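Local atomic coordinates of UDP-galactopyranose mutase (Deinococcus radiodurans, PDB entry 3HDQ), a protein that binds flavin-adenine dinucleotide and UDP-galactopyranose and probably interconverts UDP-galactopyranose and UDP-galactofuranose. Residues A[343-346]-A[347-351]; A[241-244]-A[245-249]; A[135-138]-A[139-143]. One frame throughout, in Å; residues are numbered along the deposited sequence.

Contact 1 of 3, residues A[343-346]-A[347-351]; sequences AELY and KKYEA
Y346 and E350, one helical turn apart, meet through a CH-pi contact: CB of E350 stands over one face of the Y346 ring, 4.0 Å from its centroid and displaced toward the rim. The tyrosine reaches this position with CG anti to its own backbone nitrogen (chi1 172°), which carries the ring forward along the helix to E350. E350 continues outward with an extended chain, and its carboxylate passes beside the phenol, OE2 of E350 lying 3.6 Å from CE2 of Y346, with ring and carboxylate planes turned 38° apart. The touch is therefore one of packing, carbon against ring, and not a bond between the two polar ends.

A second i to i+4 pair meets through carbon alone. L345 and Y349 run side by side in the same direction, and CD2 of L345 rests 3.8 Å from CE1 of Y349.

Backbone hydrogen bonds carry the helix itself. The amide N of E350 reaches O of Y346 at 2.7 Å, and N of K347 reaches O of A343 at 3.0 Å. Between them the bond from Y349 N to L345 O is long and weak, at 3.4 Å, and K348 N makes another weak bond to the same oxygen.

These residues form the middle of helix 340-355, a surface helix whose inner side lies on helix 261-264 and the loop after it. Y346 packs on V261, and L345 on Y269 and L272. Y349 sets its ring edge-to-face with Y269, its hydroxyl hydrogen-bonding the backbone of Y269 and G270.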
loop_
_atom_site.group_PDB
_atom_site.type_symbol
_atom_site.label_atom_id
_atom_site.label_comp_id
_atom_site.label_asym_id
_atom_site.label_seq_id
_atom_site.Cartn_x
_atom_site.Cartn_y
_atom_site.Cartn_z
ATOM N N ALA A 343 32.394 -17.838 1.454
ATOM C CA ALA A 343 33.138 -16.743 0.832
ATOM C C ALA A 343 33.876 -17.263 -0.398
ATOM O O ALA A 343 34.095 -16.541 -1.372
ATOM C CB ALA A 343 34.127 -16.132 1.822
ATOM N N GLU A 344 34.263 -18.530 -0.308
ATOM C CA GLU A 344 34.900 -19.271 -1.377
ATOM C C GLU A 344 33.976 -19.302 -2.580
ATOM O O GLU A 344 34.325 -18.839 -3.662
ATOM C CB GLU A 344 35.153 -20.702 -0.876
ATOM C CG GLU A 344 35.681 -21.694 -1.896
ATOM C CD GLU A 344 37.181 -21.580 -2.098
ATOM O OE1 GLU A 344 37.725 -20.473 -1.892
ATOM O OE2 GLU A 344 37.813 -22.596 -2.464
ATOM N N LEU A 345 32.792 -19.861 -2.375
ATOM C CA LEU A 345 31.783 -19.950 -3.416
ATOM C C LEU A 345 31.401 -18.572 -3.981
ATOM O O LEU A 345 31.290 -18.409 -5.200
ATOM C CB LEU A 345 30.544 -20.640 -2.865
ATOM C CG LEU A 345 29.865 -21.676 -3.740
ATOM C CD1 LEU A 345 28.383 -21.647 -3.482
ATOM C CD2 LEU A 345 30.169 -21.436 -5.211
ATOM N N TYR A 346 31.208 -17.583 -3.107
ATOM C CA TYR A 346 30.840 -16.252 -3.579
ATOM C C TYR A 346 31.895 -15.650 -4.499
ATOM O O TYR A 346 31.565 -15.027 -5.503
ATOM C CB TYR A 346 30.551 -15.263 -2.439
ATOM C CG TYR A 346 30.379 -13.859 -2.974
ATOM C CD1 TYR A 346 29.291 -13.529 -3.782
ATOM C CD2 TYR A 346 31.324 -12.880 -2.726
ATOM C CE1 TYR A 346 29.137 -12.247 -4.299
ATOM C CE2 TYR A 346 31.178 -11.591 -3.239
ATOM C CZ TYR A 346 30.083 -11.284 -4.022
ATOM O OH TYR A 346 29.939 -10.013 -4.523
ATOM N N LYS A 347 33.159 -15.819 -4.133
ATOM C CA LYS A 347 34.279 -15.323 -4.926
ATOM C C LYS A 347 34.144 -15.731 -6.404
ATOM O O LYS A 347 34.459 -14.959 -7.312
ATOM C CB LYS A 347 35.580 -15.875 -4.352
ATOM C CG LYS A 347 36.642 -14.820 -4.076
ATOM C CD LYS A 347 36.211 -13.909 -2.928
ATOM C CE LYS A 347 37.388 -13.529 -2.027
ATOM N NZ LYS A 347 38.451 -12.759 -2.741
ATOM N N LYS A 348 33.659 -16.944 -6.634
ATOM C CA LYS A 348 33.499 -17.459 -7.987
ATOM C C LYS A 348 32.351 -16.752 -8.710
ATOM O O LYS A 348 32.456 -16.436 -9.898
ATOM C CB LYS A 348 33.238 -18.968 -7.953
ATOM C CG LYS A 348 34.171 -19.733 -7.033
ATOM C CD LYS A 348 35.330 -20.342 -7.785
ATOM C CE LYS A 348 34.830 -21.510 -8.609
ATOM N NZ LYS A 348 33.814 -22.262 -7.816
ATOM N N TYR A 349 31.252 -16.522 -7.995
ATOM C CA TYR A 349 30.100 -15.845 -8.585
ATOM C C TYR A 349 30.432 -14.392 -8.841
ATOM O O TYR A 349 29.964 -13.797 -9.812
ATOM C CB TYR A 349 28.866 -15.964 -7.688
ATOM C CG TYR A 349 28.152 -17.293 -7.826
ATOM C CD1 TYR A 349 28.095 -18.194 -6.767
ATOM C CD2 TYR A 349 27.543 -17.648 -9.022
ATOM C CE1 TYR A 349 27.436 -19.412 -6.896
ATOM C CE2 TYR A 349 26.880 -18.858 -9.160
ATOM C CZ TYR A 349 26.833 -19.737 -8.103
ATOM O OH TYR A 349 26.181 -20.939 -8.257
ATOM N N GLU A 350 31.260 -13.841 -7.964
ATOM C CA GLU A 350 31.701 -12.459 -8.046
ATOM C C GLU A 350 32.539 -12.203 -9.296
ATOM O O GLU A 350 32.459 -11.127 -9.893
ATOM C CB GLU A 350 32.492 -12.100 -6.789
ATOM C CG GLU A 350 33.044 -10.682 -6.767
ATOM C CD GLU A 350 33.762 -10.354 -5.456
ATOM O OE1 GLU A 350 33.736 -9.179 -5.038
ATOM O OE2 GLU A 350 34.339 -11.275 -4.834
ATOM N N ALA A 351 33.354 -13.184 -9.682
ATOM C CA ALA A 351 34.146 -13.078 -10.904
ATOM C C ALA A 351 33.219 -13.041 -12.107
ATOM O O ALA A 351 33.450 -12.292 -13.051
ATOM C CB ALA A 351 35.124 -14.241 -11.025
#

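Contact 2 of 3, residues A[241-244]-A[245-249]; sequences TDYR and EIADF. With FAD (flavin-adenine dinucleotide), chain L.
D242 and E245 are joined in both directions in the turn that follows strand 235-239 of the parallel, Rossmann-type sheet, where the loop meets the adenine of FAD. The backbone N of D242 donates to OE1 of E245 at 3.0 Å, while N of E245 returns a bond to O of D242 at 2.8 Å. D242 also closes an Asx turn, its OD1 taking the amide of R244 at 3.0 Å through the anti lone pair. With CG anti to the backbone N (chi1 -165°), the D242 carboxylate comes beside the adenine: OD1 receives a weak bond from N6A, and OD2 pairs with R60.

This is the close-packed side. The Y243 ring turns its edge to the adenine amino group, while CG of R244 covers one of its faces. Well out of the guanidinium plane of R244, OD1 of D242 lies 3.3 Å from NE, an attraction of charges with no N-H aimed at it. An alanine in place of D242 would probably leave the R244 amide and the R60 guanidinium without their carboxylate partner and the adenine amino group without its weak acceptor.

A second held side faces the other subunit, where K236 and R54 of that subunit form salt bridges with E245 OE2. The looser part is bridged by water, which links O of R244 to N of D248.

Within the turn, O of Y243 accepts from N of I246 and from N of A247, the latter at 2.8 Å. On the cofactor side, N of Y243 donates to N1A of FAD at 3.3 Å, with an N-H...N angle of 161°.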
loop_
_atom_site.group_PDB
_atom_site.type_symbol
_atom_site.label_atom_id
_atom_site.label_comp_id
_atom_site.label_asym_id
_atom_site.label_seq_id
_atom_site.Cartn_x
_atom_site.Cartn_y
_atom_site.Cartn_z
ATOM N N THR A 241 6.381 -9.442 -10.462
ATOM C CA THR A 241 7.106 -9.712 -11.703
ATOM C C THR A 241 8.572 -10.131 -11.519
ATOM O O THR A 241 9.417 -9.328 -11.155
ATOM C CB THR A 241 7.052 -8.483 -12.626
ATOM O OG1 THR A 241 5.685 -8.108 -12.853
ATOM C CG2 THR A 241 7.737 -8.773 -13.950
ATOM N N ASP A 242 8.871 -11.400 -11.776
ATOM C CA ASP A 242 10.260 -11.849 -11.855
ATOM C C ASP A 242 10.871 -11.222 -13.096
ATOM O O ASP A 242 10.274 -11.300 -14.168
ATOM C CB ASP A 242 10.316 -13.376 -11.966
ATOM C CG ASP A 242 11.710 -13.939 -11.686
ATOM O OD1 ASP A 242 12.660 -13.619 -12.432
ATOM O OD2 ASP A 242 11.846 -14.712 -10.715
ATOM N N TYR A 243 12.044 -10.601 -12.972
ATOM C CA TYR A 243 12.644 -9.935 -14.131
ATOM C C TYR A 243 12.731 -10.895 -15.307
ATOM O O TYR A 243 12.607 -10.493 -16.467
ATOM C CB TYR A 243 14.021 -9.339 -13.823
ATOM C CG TYR A 243 15.146 -10.353 -13.763
ATOM C CD1 TYR A 243 16.038 -10.501 -14.817
ATOM C CD2 TYR A 243 15.320 -11.153 -12.643
ATOM C CE1 TYR A 243 17.075 -11.438 -14.755
ATOM C CE2 TYR A 243 16.343 -12.082 -12.566
ATOM C CZ TYR A 243 17.218 -12.224 -13.624
ATOM O OH TYR A 243 18.229 -13.154 -13.534
ATOM N N ARG A 244 12.920 -12.169 -15.007
ATOM C CA ARG A 244 13.035 -13.162 -16.060
ATOM C C ARG A 244 11.764 -13.321 -16.900
ATOM O O ARG A 244 11.842 -13.662 -18.073
ATOM C CB ARG A 244 13.506 -14.495 -15.487
ATOM C CG ARG A 244 14.921 -14.398 -14.927
ATOM C CD ARG A 244 15.399 -15.721 -14.357
ATOM N NE ARG A 244 14.692 -16.087 -13.132
ATOM C CZ ARG A 244 15.271 -16.215 -11.942
ATOM N NH1 ARG A 244 16.580 -16.010 -11.814
ATOM N NH2 ARG A 244 14.542 -16.558 -10.883
ATOM N N GLU A 245 10.598 -13.055 -16.321
ATOM C CA GLU A 245 9.361 -13.108 -17.101
ATOM C C GLU A 245 9.286 -11.959 -18.112
ATOM O O GLU A 245 8.398 -11.934 -18.957
ATOM C CB GLU A 245 8.128 -13.087 -16.199
ATOM C CG GLU A 245 8.108 -14.162 -15.119
ATOM C CD GLU A 245 6.937 -13.995 -14.165
ATOM O OE1 GLU A 245 7.135 -13.472 -13.048
ATOM O OE2 GLU A 245 5.810 -14.358 -14.547
ATOM N N ILE A 246 10.252 -11.044 -18.050
ATOM C CA ILE A 246 10.149 -9.770 -18.759
ATOM C C ILE A 246 11.365 -9.450 -19.636
ATOM O O ILE A 246 11.247 -8.765 -20.654
ATOM C CB ILE A 246 9.893 -8.630 -17.738
ATOM C CG1 ILE A 246 8.547 -7.986 -18.018
ATOM C CG2 ILE A 246 11.049 -7.630 -17.655
ATOM C CD1 ILE A 246 7.436 -8.989 -17.958
ATOM N N ALA A 247 12.523 -9.975 -19.247
ATOM C CA ALA A 247 13.806 -9.612 -19.860
ATOM C C ALA A 247 14.008 -10.010 -21.332
ATOM O O ALA A 247 14.894 -9.488 -21.993
ATOM C CB ALA A 247 14.957 -10.138 -19.010
ATOM N N ASP A 248 13.197 -10.926 -21.846
ATOM C CA ASP A 248 13.324 -11.327 -23.240
ATOM C C ASP A 248 12.719 -10.320 -24.203
ATOM O O ASP A 248 13.135 -10.237 -25.356
ATOM C CB ASP A 248 12.680 -12.694 -23.472
ATOM C CG ASP A 248 13.510 -13.820 -22.914
ATOM O OD1 ASP A 248 14.690 -13.564 -22.590
ATOM O OD2 ASP A 248 12.987 -14.953 -22.802
ATOM N N PHE A 249 11.735 -9.553 -23.743
ATOM C CA PHE A 249 11.018 -8.675 -24.662
ATOM C C PHE A 249 10.980 -7.190 -24.300
ATOM O O PHE A 249 10.746 -6.354 -25.162
ATOM C CB PHE A 249 9.607 -9.207 -24.955
ATOM C CG PHE A 249 8.736 -9.345 -23.739
ATOM C CD1 PHE A 249 8.581 -10.575 -23.116
ATOM C CD2 PHE A 249 8.047 -8.252 -23.234
ATOM C CE1 PHE A 249 7.763 -10.709 -22.000
ATOM C CE2 PHE A 249 7.231 -8.376 -22.125
ATOM C CZ PHE A 249 7.088 -9.607 -21.506
HETATM P PA FAD L . 16.115 -6.591 -0.274
HETATM O O1A FAD L . 15.269 -5.943 0.655
HETATM O O2A FAD L . 16.177 -7.961 0.031
HETATM O O5B FAD L . 15.475 -6.378 -1.666
HETATM C C5B FAD L . 15.841 -7.048 -2.812
HETATM C C4B FAD L . 14.603 -7.227 -3.629
HETATM O O4B FAD L . 14.903 -7.885 -4.807
HETATM C C3B FAD L . 13.641 -8.120 -2.884
HETATM O O3B FAD L . 12.459 -7.477 -2.547
HETATM C C2B FAD L . 13.365 -9.238 -3.834
HETATM O O2B FAD L . 12.019 -9.522 -3.833
HETATM C C1B FAD L . 13.840 -8.692 -5.148
HETATM N N9A FAD L . 14.181 -9.761 -6.081
HETATM C C8A FAD L . 15.035 -10.777 -5.917
HETATM N N7A FAD L . 15.047 -11.527 -6.989
HETATM C C5A FAD L . 14.200 -11.012 -7.866
HETATM C C6A FAD L . 13.808 -11.372 -9.136
HETATM N N6A FAD L . 14.416 -12.315 -9.771
HETATM N N1A FAD L . 12.898 -10.635 -9.805
HETATM C C2A FAD L . 12.354 -9.547 -9.222
HETATM N N3A FAD L . 12.739 -9.195 -7.978
HETATM C C4A FAD L . 13.634 -9.911 -7.301
HETATM N N1 FAD L . 18.665 -3.499 8.886
HETATM C C2 FAD L . 18.820 -2.462 9.717
HETATM O O2 FAD L . 19.483 -1.516 9.414
HETATM N N3 FAD L . 18.203 -2.503 10.902
HETATM C C4 FAD L . 17.439 -3.567 11.246
HETATM O O4 FAD L . 16.887 -3.617 12.292
HETATM C C4X FAD L . 17.311 -4.605 10.398
HETATM N N5 FAD L . 16.562 -5.666 10.760
HETATM C C5X FAD L . 16.430 -6.704 9.910
HETATM C C6 FAD L . 15.653 -7.775 10.282
HETATM C C7 FAD L . 15.509 -8.832 9.428
HETATM C C7M FAD L . 14.686 -9.991 9.815
HETATM C C8 FAD L . 16.120 -8.817 8.207
HETATM C C8M FAD L . 15.938 -9.993 7.323
HETATM C C9 FAD L . 16.892 -7.737 7.833
HETATM C C9A FAD L . 17.059 -6.673 8.684
HETATM N N10 FAD L . 17.811 -5.591 8.329
HETATM C C10 FAD L . 17.932 -4.570 9.202
HETATM C "C1'" FAD L . 18.601 -5.566 7.072
HETATM C "C2'" FAD L . 17.838 -5.009 5.892
HETATM O "O2'" FAD L . 16.770 -5.863 5.689
HETATM C "C3'" FAD L . 18.661 -4.966 4.609
HETATM O "O3'" FAD L . 19.731 -4.128 4.643
HETATM C "C4'" FAD L . 17.902 -4.289 3.527
HETATM O "O4'" FAD L . 16.563 -4.539 3.825
HETATM C "C5'" FAD L . 18.352 -4.864 2.217
HETATM O "O5'" FAD L . 18.092 -4.085 1.109
HETATM P P FAD L . 18.277 -4.709 -0.299
HETATM O O1P FAD L . 17.731 -3.841 -1.266
HETATM O O2P FAD L . 19.668 -4.837 -0.513
HETATM O O3P FAD L . 17.603 -6.116 -0.301
HETATM O O HOH W 1 11.123 -12.653 -20.589
#

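Contact 3 of 3, residues A[135-138]-A[139-143]; sequences LNLT and SFQVE
Q141 folds back from the first turn of its helix onto T138, and its side chain can be followed outward. CB lies 4.0 Å from CB of L137 and 3.8 Å from O of T138. With chi1 at -67°, CG sits beside the glutamine's own backbone N and passes 3.8 Å from OG1 of T138. CD, at the end of an extended chain, keeps about the same distance from that hydroxyl. OE1, at the tip, takes the backbone N-H of T138 at 2.9 Å in a nearly straight bond (167°), the donor tilted 17° from the amide's carbonyl plane; the oxygen also meets CA of L137.

In return, OG1 of T138 accepts from the backbone N of Q141 at 3.3 Å, which completes a capping box with T138 as N-cap of helix 139-149. The F140 amide adds a weak bond to the same hydroxyl oxygen, and N of V142 bonds to O of T138 at 3.1 Å.

Next to the cap, L137 crosses V142 at about a right angle, its CD1 4.1 Å from CG2 of V142. V142 and S139 pack on L126 of helix 126-133, and the S139 hydroxyl is hydrogen-bonded to O of T203.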
loop_
_atom_site.group_PDB
_atom_site.type_symbol
_atom_site.label_atom_id
_atom_site.label_comp_id
_atom_site.label_asym_id
_atom_site.label_seq_id
_atom_site.Cartn_x
_atom_site.Cartn_y
_atom_site.Cartn_z
ATOM N N LEU A 135 26.692 -9.545 41.352
ATOM C CA LEU A 135 27.888 -8.774 41.708
ATOM C C LEU A 135 27.588 -7.289 41.875
ATOM O O LEU A 135 26.472 -6.839 41.633
ATOM C CB LEU A 135 28.993 -8.950 40.659
ATOM C CG LEU A 135 29.532 -10.357 40.395
ATOM C CD1 LEU A 135 30.394 -10.386 39.132
ATOM C CD2 LEU A 135 30.317 -10.881 41.585
ATOM N N ASN A 136 28.604 -6.529 42.274
ATOM C CA ASN A 136 28.485 -5.079 42.364
ATOM C C ASN A 136 29.698 -4.386 41.785
ATOM O O ASN A 136 30.204 -3.419 42.352
ATOM C CB ASN A 136 28.294 -4.630 43.814
ATOM C CG ASN A 136 26.948 -5.025 44.370
ATOM O OD1 ASN A 136 26.031 -4.208 44.432
ATOM N ND2 ASN A 136 26.816 -6.285 44.774
ATOM N N LEU A 137 30.180 -4.881 40.657
ATOM C CA LEU A 137 31.323 -4.249 40.029
ATOM C C LEU A 137 30.991 -2.834 39.575
ATOM O O LEU A 137 29.866 -2.543 39.167
ATOM C CB LEU A 137 31.795 -5.076 38.835
ATOM C CG LEU A 137 31.921 -6.560 39.151
ATOM C CD1 LEU A 137 32.452 -7.318 37.941
ATOM C CD2 LEU A 137 32.826 -6.750 40.360
ATOM N N THR A 138 31.982 -1.959 39.667
ATOM C CA THR A 138 31.948 -0.690 38.968
ATOM C C THR A 138 32.437 -0.968 37.553
ATOM O O THR A 138 32.899 -2.069 37.259
ATOM C CB THR A 138 32.935 0.308 39.590
ATOM O OG1 THR A 138 34.271 -0.080 39.245
ATOM C CG2 THR A 138 32.791 0.344 41.112
ATOM N N SER A 139 32.348 0.034 36.689
ATOM C CA SER A 139 32.876 -0.063 35.332
ATOM C C SER A 139 34.356 -0.389 35.266
ATOM O O SER A 139 34.802 -1.098 34.355
ATOM C CB SER A 139 32.614 1.229 34.566
ATOM O OG SER A 139 31.317 1.153 34.034
ATOM N N PHE A 140 35.116 0.142 36.216
ATOM C CA PHE A 140 36.551 -0.128 36.263
ATOM C C PHE A 140 36.848 -1.582 36.624
ATOM O O PHE A 140 37.805 -2.173 36.131
ATOM C CB PHE A 140 37.247 0.872 37.186
ATOM C CG PHE A 140 36.899 2.295 36.861
ATOM C CD1 PHE A 140 37.540 2.960 35.829
ATOM C CD2 PHE A 140 35.877 2.947 37.536
ATOM C CE1 PHE A 140 37.201 4.268 35.505
ATOM C CE2 PHE A 140 35.529 4.253 37.211
ATOM C CZ PHE A 140 36.191 4.913 36.198
ATOM N N GLN A 141 35.994 -2.182 37.438
ATOM C CA GLN A 141 36.227 -3.560 37.842
ATOM C C GLN A 141 35.755 -4.592 36.816
ATOM O O GLN A 141 36.362 -5.654 36.682
ATOM C CB GLN A 141 35.583 -3.836 39.194
ATOM C CG GLN A 141 36.227 -3.095 40.328
ATOM C CD GLN A 141 35.329 -3.069 41.541
ATOM O OE1 GLN A 141 34.103 -2.997 41.419
ATOM N NE2 GLN A 141 35.926 -3.135 42.716
ATOM N N VAL A 142 34.678 -4.295 36.099
ATOM C CA VAL A 142 34.150 -5.278 35.162
ATOM C C VAL A 142 35.136 -5.536 34.011
ATOM O O VAL A 142 35.199 -6.641 33.476
ATOM C CB VAL A 142 32.752 -4.908 34.636
ATOM C CG1 VAL A 142 32.844 -3.800 33.595
ATOM C CG2 VAL A 142 32.063 -6.149 34.070
ATOM N N GLU A 143 35.925 -4.528 33.658
ATOM C CA GLU A 143 36.983 -4.727 32.677
ATOM C C GLU A 143 37.990 -5.752 33.184
ATOM O O GLU A 143 38.388 -6.679 32.465
ATOM C CB GLU A 143 37.694 -3.418 32.377
ATOM C CG GLU A 143 38.678 -3.536 31.241
ATOM C CD GLU A 143 38.696 -2.300 30.376
ATOM O OE1 GLU A 143 39.033 -1.217 30.898
ATOM O OE2 GLU A 143 38.362 -2.411 29.175
#

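In the fold
Contacts 1 and 3 lie at the surface and each concerns a helix, but at different places: contact 1 is mid-helix, on 340-355, whereas contact 3 is the start of helix 139-149. Their chemistry follows: ring and aliphatic packing over repeating backbone bonds in the first, side-chain oxygens taking up early amides in the other. Contact 2, partly buried, lies in the loop between strands 235-239 and 252-257 and is rich in charge, with cofactor on one side and the second subunit on the other. No two touch; contacts 2 and 3 lie on opposite sides of the chain's centre, their own centres about 60 Å apart, while contacts 1 and 2 are about 25 Å apart between centres.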